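Local coordinates for phage-related protein (Bordetella bronchiseptica RB50, PDB 3BJQ) that is probably a major capsid protein of a Bordetella prophage, building a viral shell with a fold like that of other tailed-phage coat proteins, at residues E[136-141]-E[300-305]; E[242-247]-E[305-310]; E[173-178]-E[247-252]; E[47-52]-E[73-78]. All blocks are in the same frame, centred on the assembly; numbering follows the deposited sequence.

Contact 1 (E[136-141]-E[300-305])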
loop_
_atom_site.group_PDB
_atom_site.type_symbol
_atom_site.label_atom_id
_atom_site.label_comp_id
_atom_site.label_asym_id
_atom_site.label_seq_id
_atom_site.Cartn_x
_atom_site.Cartn_y
_atom_site.Cartn_z
ATOM N N LYS E 136 -25.293 0.736 -50.696
ATOM C CA LYS E 136 -25.747 1.065 -49.345
ATOM C C LYS E 136 -26.088 2.533 -49.220
ATOM O O LYS E 136 -26.532 2.971 -48.171
ATOM C CB LYS E 136 -24.660 0.747 -48.322
ATOM C CG LYS E 136 -23.979 -0.606 -48.546
ATOM C CD LYS E 136 -24.728 -1.733 -47.945
ATOM C CE LYS E 136 -24.192 -2.107 -46.583
ATOM N NZ LYS E 136 -25.122 -3.125 -46.002
ATOM N N TYR E 137 -25.875 3.306 -50.277
ATOM C CA TYR E 137 -26.102 4.741 -50.215
ATOM C C TYR E 137 -27.211 5.148 -51.154
ATOM O O TYR E 137 -27.395 4.523 -52.196
ATOM C CB TYR E 137 -24.817 5.459 -50.605
ATOM C CG TYR E 137 -23.669 5.151 -49.686
ATOM C CD1 TYR E 137 -23.464 5.900 -48.526
ATOM C CD2 TYR E 137 -22.810 4.091 -49.947
ATOM C CE1 TYR E 137 -22.435 5.617 -47.671
ATOM C CE2 TYR E 137 -21.764 3.798 -49.090
ATOM C CZ TYR E 137 -21.580 4.571 -47.955
ATOM O OH TYR E 137 -20.551 4.312 -47.093
ATOM N N ASN E 138 -27.929 6.211 -50.795
ATOM C CA ASN E 138 -28.894 6.812 -51.707
ATOM C C ASN E 138 -28.118 7.733 -52.661
ATOM O O ASN E 138 -26.973 8.055 -52.390
ATOM C CB ASN E 138 -30.065 7.469 -50.942
ATOM C CG ASN E 138 -29.725 8.806 -50.336
ATOM O OD1 ASN E 138 -28.789 9.475 -50.755
ATOM N ND2 ASN E 138 -30.525 9.223 -49.351
ATOM N N ALA E 139 -28.735 8.120 -53.777
ATOM C CA ALA E 139 -28.070 8.861 -54.851
ATOM C C ALA E 139 -27.490 10.193 -54.406
ATOM O O ALA E 139 -26.497 10.627 -54.983
ATOM C CB ALA E 139 -29.043 9.071 -56.046
ATOM N N ASP E 140 -28.086 10.841 -53.401
ATOM C CA ASP E 140 -27.548 12.101 -52.879
ATOM C C ASP E 140 -26.322 11.904 -51.976
ATOM O O ASP E 140 -25.684 12.884 -51.581
ATOM C CB ASP E 140 -28.622 12.868 -52.088
ATOM C CG ASP E 140 -29.768 13.378 -52.965
ATOM O OD1 ASP E 140 -29.867 13.008 -54.158
ATOM O OD2 ASP E 140 -30.586 14.167 -52.442
ATOM N N HIS E 141 -26.007 10.653 -51.643
ATOM C CA HIS E 141 -24.876 10.314 -50.746
ATOM C C HIS E 141 -23.755 9.541 -51.421
ATOM O O HIS E 141 -22.934 8.912 -50.756
ATOM C CB HIS E 141 -25.398 9.584 -49.502
ATOM C CG HIS E 141 -25.993 10.519 -48.504
ATOM N ND1 HIS E 141 -25.370 10.831 -47.317
ATOM C CD2 HIS E 141 -27.091 11.305 -48.568
ATOM C CE1 HIS E 141 -26.084 11.735 -46.672
ATOM N NE2 HIS E 141 -27.130 12.044 -47.410
ATOM N N SER E 300 -24.921 1.655 -39.596
ATOM C CA SER E 300 -26.138 2.003 -38.873
ATOM C C SER E 300 -26.757 3.291 -39.392
ATOM O O SER E 300 -27.956 3.420 -39.360
ATOM C CB SER E 300 -25.856 2.082 -37.346
ATOM O OG SER E 300 -24.683 2.839 -37.054
ATOM N N GLY E 301 -25.942 4.232 -39.878
ATOM C CA GLY E 301 -26.417 5.553 -40.287
ATOM C C GLY E 301 -25.898 6.021 -41.639
ATOM O O GLY E 301 -24.960 6.807 -41.716
HETATM N N MSE E 302 -26.548 5.563 -42.699
HETATM C CA MSE E 302 -26.162 5.897 -44.079
HETATM C C MSE E 302 -26.102 7.396 -44.338
HETATM O O MSE E 302 -25.189 7.879 -44.995
HETATM C CB MSE E 302 -27.105 5.228 -45.077
HETATM C CG MSE E 302 -26.805 5.555 -46.551
HETATM SE SE MSE E 302 -27.705 7.152 -47.151
HETATM C CE MSE E 302 -29.549 6.371 -46.992
ATOM N N LEU E 303 -27.050 8.145 -43.802
ATOM C CA LEU E 303 -27.072 9.571 -44.048
ATOM C C LEU E 303 -25.884 10.293 -43.426
ATOM O O LEU E 303 -25.660 11.459 -43.722
ATOM C CB LEU E 303 -28.364 10.206 -43.513
ATOM C CG LEU E 303 -29.650 9.906 -44.256
ATOM C CD1 LEU E 303 -30.824 10.538 -43.443
ATOM C CD2 LEU E 303 -29.615 10.439 -45.681
ATOM N N ALA E 304 -25.164 9.625 -42.530
ATOM C CA ALA E 304 -23.961 10.203 -41.946
ATOM C C ALA E 304 -22.708 9.845 -42.765
ATOM O O ALA E 304 -21.609 10.174 -42.348
ATOM C CB ALA E 304 -23.792 9.776 -40.492
ATOM N N GLY E 305 -22.901 9.197 -43.920
ATOM C CA GLY E 305 -21.818 8.793 -44.804
ATOM C C GLY E 305 -21.998 9.270 -46.235
ATOM O O GLY E 305 -23.110 9.607 -46.679
#

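Contact 2 (E[242-247]-E[305-310])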
loop_
_atom_site.group_PDB
_atom_site.type_symbol
_atom_site.label_atom_id
_atom_site.label_comp_id
_atom_site.label_asym_id
_atom_site.label_seq_id
_atom_site.Cartn_x
_atom_site.Cartn_y
_atom_site.Cartn_z
ATOM N N GLY E 242 -9.499 0.480 -52.050
ATOM C CA GLY E 242 -9.662 0.735 -53.459
ATOM C C GLY E 242 -9.139 2.084 -53.885
ATOM O O GLY E 242 -8.189 2.598 -53.280
ATOM N N PRO E 243 -9.730 2.656 -54.948
ATOM C CA PRO E 243 -9.351 3.986 -55.407
ATOM C C PRO E 243 -10.296 5.070 -54.875
ATOM O O PRO E 243 -10.354 6.165 -55.422
ATOM C CB PRO E 243 -9.489 3.845 -56.922
ATOM C CG PRO E 243 -10.652 2.920 -57.088
ATOM C CD PRO E 243 -10.756 2.074 -55.834
ATOM N N ASP E 244 -10.978 4.782 -53.769
ATOM C CA ASP E 244 -12.085 5.612 -53.326
ATOM C C ASP E 244 -11.763 6.664 -52.276
ATOM O O ASP E 244 -10.682 6.698 -51.700
ATOM C CB ASP E 244 -13.204 4.719 -52.796
ATOM C CG ASP E 244 -13.731 3.750 -53.837
ATOM O OD1 ASP E 244 -13.533 3.963 -55.060
ATOM O OD2 ASP E 244 -14.390 2.782 -53.420
ATOM N N VAL E 245 -12.735 7.556 -52.087
ATOM C CA VAL E 245 -12.718 8.545 -51.013
ATOM C C VAL E 245 -14.050 8.423 -50.307
ATOM O O VAL E 245 -15.050 8.135 -50.952
ATOM C CB VAL E 245 -12.498 9.947 -51.565
ATOM C CG1 VAL E 245 -12.662 11.006 -50.470
ATOM C CG2 VAL E 245 -11.107 9.994 -52.212
ATOM N N TRP E 246 -14.056 8.579 -48.988
ATOM C CA TRP E 246 -15.283 8.459 -48.207
ATOM C C TRP E 246 -15.279 9.549 -47.133
ATOM O O TRP E 246 -14.226 9.914 -46.646
ATOM C CB TRP E 246 -15.348 7.072 -47.588
ATOM C CG TRP E 246 -16.473 6.848 -46.616
ATOM C CD1 TRP E 246 -17.693 6.283 -46.884
ATOM C CD2 TRP E 246 -16.472 7.150 -45.207
ATOM N NE1 TRP E 246 -18.443 6.232 -45.743
ATOM C CE2 TRP E 246 -17.725 6.754 -44.700
ATOM C CE3 TRP E 246 -15.536 7.724 -44.331
ATOM C CZ2 TRP E 246 -18.073 6.913 -43.353
ATOM C CZ3 TRP E 246 -15.879 7.889 -42.995
ATOM C CH2 TRP E 246 -17.144 7.471 -42.517
ATOM N N LEU E 247 -16.455 10.059 -46.789
ATOM C CA LEU E 247 -16.617 11.032 -45.710
ATOM C C LEU E 247 -17.727 10.591 -44.793
ATOM O O LEU E 247 -18.722 10.085 -45.257
ATOM C CB LEU E 247 -17.074 12.375 -46.233
ATOM C CG LEU E 247 -16.076 13.440 -46.661
ATOM C CD1 LEU E 247 -15.615 13.222 -48.118
ATOM C CD2 LEU E 247 -16.806 14.763 -46.499
ATOM N N GLY E 305 -22.901 9.197 -43.920
ATOM C CA GLY E 305 -21.818 8.793 -44.804
ATOM C C GLY E 305 -21.998 9.270 -46.235
ATOM O O GLY E 305 -23.110 9.607 -46.679
ATOM N N TYR E 306 -20.889 9.307 -46.962
ATOM C CA TYR E 306 -20.884 9.741 -48.348
ATOM C C TYR E 306 -19.742 9.050 -49.101
ATOM O O TYR E 306 -18.599 9.129 -48.678
ATOM C CB TYR E 306 -20.722 11.257 -48.395
ATOM C CG TYR E 306 -20.943 11.873 -49.769
ATOM C CD1 TYR E 306 -19.930 11.867 -50.723
ATOM C CD2 TYR E 306 -22.148 12.480 -50.095
ATOM C CE1 TYR E 306 -20.117 12.421 -51.960
ATOM C CE2 TYR E 306 -22.349 13.050 -51.331
ATOM C CZ TYR E 306 -21.325 13.021 -52.265
ATOM O OH TYR E 306 -21.490 13.576 -53.504
ATOM N N LEU E 307 -20.054 8.395 -50.212
ATOM C CA LEU E 307 -19.054 7.692 -50.995
ATOM C C LEU E 307 -18.711 8.388 -52.326
ATOM O O LEU E 307 -19.606 8.708 -53.126
ATOM C CB LEU E 307 -19.558 6.289 -51.275
ATOM C CG LEU E 307 -18.670 5.354 -52.097
ATOM C CD1 LEU E 307 -17.323 5.061 -51.401
ATOM C CD2 LEU E 307 -19.477 4.112 -52.384
ATOM N N ILE E 308 -17.412 8.593 -52.556
ATOM C CA ILE E 308 -16.893 9.147 -53.811
ATOM C C ILE E 308 -16.084 8.033 -54.469
ATOM O O ILE E 308 -14.909 7.864 -54.173
ATOM C CB ILE E 308 -15.964 10.360 -53.559
ATOM C CG1 ILE E 308 -16.710 11.486 -52.855
ATOM C CG2 ILE E 308 -15.366 10.890 -54.875
ATOM C CD1 ILE E 308 -15.799 12.632 -52.421
ATOM N N GLU E 309 -16.710 7.284 -55.377
ATOM C CA GLU E 309 -16.028 6.167 -56.025
ATOM C C GLU E 309 -15.040 6.612 -57.110
ATOM O O GLU E 309 -15.295 7.563 -57.847
ATOM C CB GLU E 309 -17.015 5.236 -56.721
ATOM C CG GLU E 309 -18.052 4.562 -55.895
ATOM C CD GLU E 309 -18.839 3.558 -56.740
ATOM O OE1 GLU E 309 -18.310 2.444 -56.967
ATOM O OE2 GLU E 309 -19.965 3.898 -57.186
ATOM N N ASP E 310 -13.929 5.881 -57.203
ATOM C CA ASP E 310 -12.949 5.997 -58.291
ATOM C C ASP E 310 -12.115 7.277 -58.375
ATOM O O ASP E 310 -11.480 7.538 -59.402
ATOM C CB ASP E 310 -13.620 5.659 -59.624
ATOM C CG ASP E 310 -14.173 4.235 -59.634
ATOM O OD1 ASP E 310 -13.707 3.434 -58.793
ATOM O OD2 ASP E 310 -15.064 3.941 -60.460
HETATM O O HOH W 1 -15.037 2.302 -56.555
#

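Contact 3 (E[173-178]-E[247-252])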
loop_
_atom_site.group_PDB
_atom_site.type_symbol
_atom_site.label_atom_id
_atom_site.label_comp_id
_atom_site.label_asym_id
_atom_site.label_seq_id
_atom_site.Cartn_x
_atom_site.Cartn_y
_atom_site.Cartn_z
ATOM N N ILE E 173 -28.061 15.323 -41.343
ATOM C CA ILE E 173 -27.991 14.965 -39.930
ATOM C C ILE E 173 -27.732 16.130 -38.992
ATOM O O ILE E 173 -27.819 15.978 -37.780
ATOM C CB ILE E 173 -26.947 13.835 -39.695
ATOM C CG1 ILE E 173 -25.511 14.314 -39.920
ATOM C CG2 ILE E 173 -27.236 12.650 -40.607
ATOM C CD1 ILE E 173 -24.433 13.257 -39.535
ATOM N N GLY E 174 -27.449 17.306 -39.539
ATOM C CA GLY E 174 -27.258 18.508 -38.693
ATOM C C GLY E 174 -25.958 18.566 -37.905
ATOM O O GLY E 174 -25.845 19.253 -36.854
HETATM N N MSE E 175 -24.975 17.822 -38.412
HETATM C CA MSE E 175 -23.620 17.832 -37.891
HETATM C C MSE E 175 -22.661 17.728 -39.051
HETATM O O MSE E 175 -22.980 17.118 -40.077
HETATM C CB MSE E 175 -23.358 16.657 -36.938
HETATM C CG MSE E 175 -24.123 16.760 -35.669
HETATM SE SE MSE E 175 -24.013 15.232 -34.555
HETATM C CE MSE E 175 -24.706 14.030 -35.651
ATOM N N GLU E 176 -21.482 18.322 -38.870
ATOM C CA GLU E 176 -20.414 18.253 -39.872
ATOM C C GLU E 176 -19.818 16.860 -39.828
ATOM O O GLU E 176 -19.663 16.295 -38.735
ATOM C CB GLU E 176 -19.297 19.272 -39.564
ATOM C CG GLU E 176 -19.734 20.752 -39.639
ATOM C CD GLU E 176 -20.080 21.240 -41.066
ATOM O OE1 GLU E 176 -19.351 20.906 -42.035
ATOM O OE2 GLU E 176 -21.087 21.966 -41.206
ATOM N N PRO E 177 -19.492 16.293 -41.004
ATOM C CA PRO E 177 -18.738 15.045 -40.967
ATOM C C PRO E 177 -17.378 15.318 -40.336
ATOM O O PRO E 177 -16.851 16.417 -40.486
ATOM C CB PRO E 177 -18.605 14.661 -42.441
ATOM C CG PRO E 177 -18.816 15.884 -43.195
ATOM C CD PRO E 177 -19.754 16.733 -42.384
ATOM N N ASN E 178 -16.842 14.346 -39.604
ATOM C CA ASN E 178 -15.568 14.517 -38.911
ATOM C C ASN E 178 -14.495 13.501 -39.289
ATOM O O ASN E 178 -13.400 13.509 -38.708
ATOM C CB ASN E 178 -15.794 14.512 -37.394
ATOM C CG ASN E 178 -16.476 13.262 -36.918
ATOM O OD1 ASN E 178 -16.796 12.377 -37.712
ATOM N ND2 ASN E 178 -16.699 13.174 -35.619
ATOM N N LEU E 247 -16.455 10.059 -46.789
ATOM C CA LEU E 247 -16.617 11.032 -45.710
ATOM C C LEU E 247 -17.727 10.591 -44.793
ATOM O O LEU E 247 -18.722 10.085 -45.257
ATOM C CB LEU E 247 -17.074 12.375 -46.233
ATOM C CG LEU E 247 -16.076 13.440 -46.661
ATOM C CD1 LEU E 247 -15.615 13.222 -48.118
ATOM C CD2 LEU E 247 -16.806 14.763 -46.499
ATOM N N GLY E 248 -17.612 10.873 -43.503
ATOM C CA GLY E 248 -18.685 10.511 -42.598
ATOM C C GLY E 248 -18.628 11.224 -41.281
ATOM O O GLY E 248 -17.607 11.811 -40.918
ATOM N N TYR E 249 -19.771 11.224 -40.609
ATOM C CA TYR E 249 -19.843 11.588 -39.204
ATOM C C TYR E 249 -19.745 10.271 -38.440
ATOM O O TYR E 249 -20.611 9.406 -38.565
ATOM C CB TYR E 249 -21.134 12.323 -38.818
ATOM C CG TYR E 249 -21.220 12.453 -37.326
ATOM C CD1 TYR E 249 -20.464 13.390 -36.661
ATOM C CD2 TYR E 249 -22.000 11.584 -36.568
ATOM C CE1 TYR E 249 -20.497 13.487 -35.273
ATOM C CE2 TYR E 249 -22.034 11.668 -35.179
ATOM C CZ TYR E 249 -21.294 12.634 -34.536
ATOM O OH TYR E 249 -21.326 12.743 -33.153
ATOM N N VAL E 250 -18.651 10.132 -37.685
ATOM C CA VAL E 250 -18.387 8.975 -36.815
ATOM C C VAL E 250 -18.267 9.546 -35.419
ATOM O O VAL E 250 -17.471 10.484 -35.171
ATOM C CB VAL E 250 -17.076 8.272 -37.213
ATOM C CG1 VAL E 250 -16.838 6.983 -36.387
ATOM C CG2 VAL E 250 -17.092 7.934 -38.691
ATOM N N SER E 251 -19.101 9.065 -34.511
ATOM C CA SER E 251 -19.059 9.592 -33.157
ATOM C C SER E 251 -17.647 9.494 -32.550
ATOM O O SER E 251 -16.994 8.451 -32.623
ATOM C CB SER E 251 -20.057 8.865 -32.255
ATOM O OG SER E 251 -19.879 9.283 -30.927
ATOM N N ASP E 252 -17.221 10.600 -31.941
ATOM C CA ASP E 252 -15.954 10.707 -31.228
ATOM C C ASP E 252 -16.051 10.181 -29.784
ATOM O O ASP E 252 -15.131 10.335 -29.030
ATOM C CB ASP E 252 -15.490 12.177 -31.167
ATOM C CG ASP E 252 -14.870 12.674 -32.475
ATOM O OD1 ASP E 252 -14.485 11.855 -33.331
ATOM O OD2 ASP E 252 -14.754 13.912 -32.638
#

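Contact 4 (E[47-52]-E[73-78])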
loop_
_atom_site.group_PDB
_atom_site.type_symbol
_atom_site.label_atom_id
_atom_site.label_comp_id
_atom_site.label_asym_id
_atom_site.label_seq_id
_atom_site.Cartn_x
_atom_site.Cartn_y
_atom_site.Cartn_z
ATOM N N ILE E 47 -29.601 -4.566 -36.541
ATOM C CA ILE E 47 -28.749 -3.401 -36.420
ATOM C C ILE E 47 -29.625 -2.242 -35.988
ATOM O O ILE E 47 -30.632 -1.950 -36.640
ATOM C CB ILE E 47 -28.068 -3.034 -37.789
ATOM C CG1 ILE E 47 -27.166 -4.171 -38.283
ATOM C CG2 ILE E 47 -27.283 -1.716 -37.682
ATOM C CD1 ILE E 47 -26.669 -4.000 -39.704
ATOM N N LEU E 48 -29.243 -1.565 -34.912
ATOM C CA LEU E 48 -29.966 -0.361 -34.498
ATOM C C LEU E 48 -29.608 0.687 -35.523
ATOM O O LEU E 48 -28.428 1.059 -35.662
ATOM C CB LEU E 48 -29.611 0.046 -33.075
ATOM C CG LEU E 48 -30.561 1.087 -32.473
ATOM C CD1 LEU E 48 -31.998 0.538 -32.319
ATOM C CD2 LEU E 48 -30.029 1.524 -31.134
ATOM N N THR E 49 -30.615 1.141 -36.262
ATOM C CA THR E 49 -30.429 1.964 -37.458
ATOM C C THR E 49 -30.887 3.397 -37.229
ATOM O O THR E 49 -31.891 3.651 -36.568
ATOM C CB THR E 49 -31.159 1.308 -38.648
ATOM O OG1 THR E 49 -30.672 -0.031 -38.804
ATOM C CG2 THR E 49 -30.952 2.061 -39.970
ATOM N N PHE E 50 -30.133 4.331 -37.790
ATOM C CA PHE E 50 -30.403 5.739 -37.636
ATOM C C PHE E 50 -30.688 6.376 -38.979
ATOM O O PHE E 50 -29.792 6.566 -39.799
ATOM C CB PHE E 50 -29.218 6.405 -36.937
ATOM C CG PHE E 50 -28.723 5.621 -35.757
ATOM C CD1 PHE E 50 -29.491 5.521 -34.613
ATOM C CD2 PHE E 50 -27.544 4.915 -35.832
ATOM C CE1 PHE E 50 -29.058 4.793 -33.533
ATOM C CE2 PHE E 50 -27.087 4.187 -34.771
ATOM C CZ PHE E 50 -27.838 4.141 -33.598
ATOM N N GLY E 51 -31.956 6.696 -39.189
ATOM C CA GLY E 51 -32.396 7.399 -40.370
ATOM C C GLY E 51 -32.507 8.879 -40.059
ATOM O O GLY E 51 -31.971 9.352 -39.045
ATOM N N LYS E 52 -33.222 9.607 -40.913
ATOM C CA LYS E 52 -33.321 11.054 -40.780
ATOM C C LYS E 52 -33.946 11.443 -39.453
ATOM O O LYS E 52 -33.467 12.357 -38.791
ATOM C CB LYS E 52 -34.120 11.655 -41.946
ATOM C CG LYS E 52 -33.877 13.147 -42.150
ATOM C CD LYS E 52 -34.521 13.671 -43.435
ATOM C CE LYS E 52 -34.005 15.060 -43.799
ATOM N NZ LYS E 52 -34.482 15.498 -45.165
ATOM N N PHE E 73 -33.147 6.459 -29.998
ATOM C CA PHE E 73 -33.013 7.180 -31.265
ATOM C C PHE E 73 -33.229 6.289 -32.487
ATOM O O PHE E 73 -33.919 6.704 -33.430
ATOM C CB PHE E 73 -31.653 7.843 -31.367
ATOM C CG PHE E 73 -31.407 8.801 -30.281
ATOM C CD1 PHE E 73 -32.092 9.990 -30.249
ATOM C CD2 PHE E 73 -30.546 8.498 -29.248
ATOM C CE1 PHE E 73 -31.905 10.873 -29.226
ATOM C CE2 PHE E 73 -30.360 9.389 -28.222
ATOM C CZ PHE E 73 -31.039 10.561 -28.221
ATOM N N GLY E 74 -32.665 5.083 -32.467
ATOM C CA GLY E 74 -32.674 4.232 -33.655
ATOM C C GLY E 74 -33.818 3.246 -33.728
ATOM O O GLY E 74 -34.600 3.141 -32.777
ATOM N N TYR E 75 -33.917 2.546 -34.869
ATOM C CA TYR E 75 -34.923 1.483 -35.093
ATOM C C TYR E 75 -34.264 0.150 -35.475
ATOM O O TYR E 75 -33.148 0.106 -36.008
ATOM C CB TYR E 75 -35.947 1.885 -36.183
ATOM C CG TYR E 75 -35.381 2.088 -37.582
ATOM C CD1 TYR E 75 -34.966 3.339 -37.998
ATOM C CD2 TYR E 75 -35.293 1.040 -38.492
ATOM C CE1 TYR E 75 -34.450 3.545 -39.265
ATOM C CE2 TYR E 75 -34.780 1.236 -39.775
ATOM C CZ TYR E 75 -34.345 2.494 -40.144
ATOM O OH TYR E 75 -33.853 2.736 -41.414
ATOM N N GLU E 76 -34.957 -0.950 -35.214
ATOM C CA GLU E 76 -34.435 -2.247 -35.607
ATOM C C GLU E 76 -34.452 -2.357 -37.115
ATOM O O GLU E 76 -35.508 -2.374 -37.736
ATOM C CB GLU E 76 -35.255 -3.388 -35.037
ATOM C CG GLU E 76 -35.156 -3.524 -33.554
ATOM C CD GLU E 76 -35.897 -4.739 -33.051
ATOM O OE1 GLU E 76 -37.048 -4.947 -33.481
ATOM O OE2 GLU E 76 -35.331 -5.483 -32.230
ATOM N N GLY E 77 -33.274 -2.447 -37.709
ATOM C CA GLY E 77 -33.173 -2.504 -39.152
ATOM C C GLY E 77 -32.791 -3.875 -39.610
ATOM O O GLY E 77 -33.348 -4.853 -39.147
ATOM N N ASP E 78 -31.816 -3.927 -40.508
ATOM C CA ASP E 78 -31.349 -5.171 -41.119
ATOM C C ASP E 78 -30.713 -6.080 -40.086
ATOM O O ASP E 78 -30.183 -5.617 -39.097
ATOM C CB ASP E 78 -30.327 -4.875 -42.241
ATOM C CG ASP E 78 -30.966 -4.240 -43.467
ATOM O OD1 ASP E 78 -32.201 -4.158 -43.506
ATOM O OD2 ASP E 78 -30.236 -3.840 -44.399
HETATM O O HOH W 2 -30.146 -1.301 -40.957
#

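Contact 1 (E[136-141]-E[300-305])
Two connecting loops meet where the chain enters two neighbouring strands of the six-stranded sheet, 142-144 and 305-309: Tyr137, Asn138 and His141, on the way from helix 105-131, fold over Met302 and Leu303 of a 3-10 turn. The one hydrogen bond between the two loops comes from His141. Its ND1 donates to Gly305 O at 2.6 Å, almost straight (170°), with the acceptor lying in the ring plane. At the same edge His141 CE1 comes within 3.0 Å of Leu303 O, while His141 NE2 rests 3.4 Å from Leu303 CD2. Met302, present as selenomethionine, covers a face of the imidazole, its SE 4.4 Å from the His141 ring centroid. Met302 CG stands anti to its own N (chi1 178°), and bends at chi2 and chi3 bring SE over the ring and carry CE on to Asn138, whose ND2 is 3.8 Å away. Nearer the backbone, Met302 CG is 3.9 Å from Tyr137 CD1. A long, flexible, polarisable side chain suits contact with phenol, amide and imidazole in turn. Because His141 NE2 is also bonded, to Ser172 OG of helix 158-173, both imidazole nitrogens are engaged and the ring's rotation is fixed; the ND1 donation requires a proton there.

Contact 2 (E[242-247]-E[305-310])
Val245 and Ile308 stand next to each other on one face of the sheet, side chains rising together, with Val245 CB 4.0 Å from Ile308 CB. Next along this face come Leu247 and Tyr306; a diagonal contact joins the pairs, Leu247 CD1 reaching to 4.3 Å from Ile308 CD1. Large apolar side chains suit this buried face, where Leu247 and Tyr306 meet Ala165 of helix 158-173. Trp246 and Leu307 occupy the other face. With CG anti to the backbone N (chi1 173°), the indole swings along the partner strand, and Trp246 CD1 comes 3.5 Å from Tyr306 O; Phe263 meets the indole edge-to-face. These are neighbouring antiparallel strands inside a mixed six-stranded sheet, flanked by 142-144 beside 305-309 and by 179-183 beside 245-248. Val245 with Ile308 and Leu247 with Tyr306 are hydrogen-bonded pairs, each joined by reciprocal backbone bonds, and Trp246 with Leu307 is the non-hydrogen-bonded pair between them. Beyond the strand ends, a side chain takes over from the backbone: Asp310 N donates to Asp244 OD1 at 2.9 Å, nearly straight (176°), arriving on the anti side and 30° out of the carboxylate plane. A short acidic side chain is just long enough to receive this amide. The second carboxylate stands close, Asp310 OD1 being 3.8 Å from Asp244 OD1, a like-charge approach that a water probably eases. That water lies 2.7 Å from Asp244 OD1 and 2.8 Å from Asp310 OD1, close enough to donate to either, though more acceptors than protons lie in reach.

Contact 3 (E[173-178]-E[247-252])
The Tyr249 ring carries Met175 on one face and the backbone N of its own neighbour Ser251 on the other. Met175, a selenomethionine, sets CE 3.8 Å from the Tyr249 ring centroid, a CH-pi contact, and SE also lies over that face in a Met-aromatic contact. Its chain runs extended until chi3 (-60°), where the bend lays the methyl across the ring. Near the ring plane, at the edge, Glu176 O approaches Tyr249 CD1 to 3.7 Å, and Ile173 CD1 fills in at Tyr249 CB, 3.5 Å away. The second flat group, the Asn178 amide, reads both backbone polar atoms of one residue. Val250 N donates to Asn178 OD1 at 2.9 Å, in the carbonyl plane and on a lone pair, while Asn178 ND2 gives a hydrogen to Val250 O at 2.8 Å. Asparagine fits because its donor and acceptor match a peptide's. Here the loop between helix 158-173 and strand 179-183 is laid along the chain leaving strand 245-248, just where 179-183 becomes that strand's antiparallel neighbour. Gly174, the first residue past the helix, takes a positive phi, which glycine adopts easily. Pro177 packs CG against Leu247 CD2, and the next amide, Asn178 N, bonds to Gly248 O at 3.0 Å. Farther along, exposed Asp252 lies near Asn178 ND2, but its salt bridge is with Arg179.

Contact 4 (E[47-52]-E[73-78])
This is a two-stranded antiparallel pairing near the surface, strand 44-49 against 75-81, at the base of a long excursion made of helix 52-58 and an extended loop. Thr49 and Tyr75 form the hydrogen-bonded pair, with Thr49 N donating to Tyr75 O at 2.7 Å and Tyr75 N returning the bond to a lone pair of Thr49 O. Their side chains share one face of the ribbon. Tyr75 CG takes the position between its backbone N and carbonyl carbon (chi1 64°), which folds the ring back over the threonine: Thr49 CB stands 3.8 Å from the Tyr75 ring centroid in a CH-pi contact. A beta-branched residue gives that ring a compact platform. Glycines serve where the strands crowd. Gly74 CA lies 3.6 Å from Phe50 CD1 and closes up under Leu48 and Thr49 O, an approach that the lack of a side chain allows; Gly77 likewise leaves room for Thr49 OG1. At the far end Gly77 N bonds to Ile47 O, and Ile47 N donates to Asp78 O at 2.8 Å, nearly straight at the hydrogen (177°). Phe73 packs on Thr114 of a neighbouring subunit, a residue in that chain's helix 105-131, so the base of the excursion also takes part in assembly. A water joins the two strands at their Asp78 end, 2.6 Å from Thr49 OG1 and accepting from Asp78 N at 3.1 Å.

How the contacts relate
From the N terminus, contact 4 closes first, drawing residues 47-52 and 73-78 together round a short helix and a long loop before any other contact opens. Contact 1 then opens at 136-141 and spans most of the remaining chain to 300-305. Contact 3, from 173-178 to 247-252, nests inside that loop, whereas contact 2, from 242-247 to 305-310, crosses both. Contacts 2 and 3 share Leu247, and contacts 1 and 2 share Gly305. All three lie at the six-stranded sheet and its covering helix 158-173. Contact 4 joins this group through Phe50 and Ser300, linking the two-stranded ribbon to the loop that leads into the 3-10 turn of contact 1.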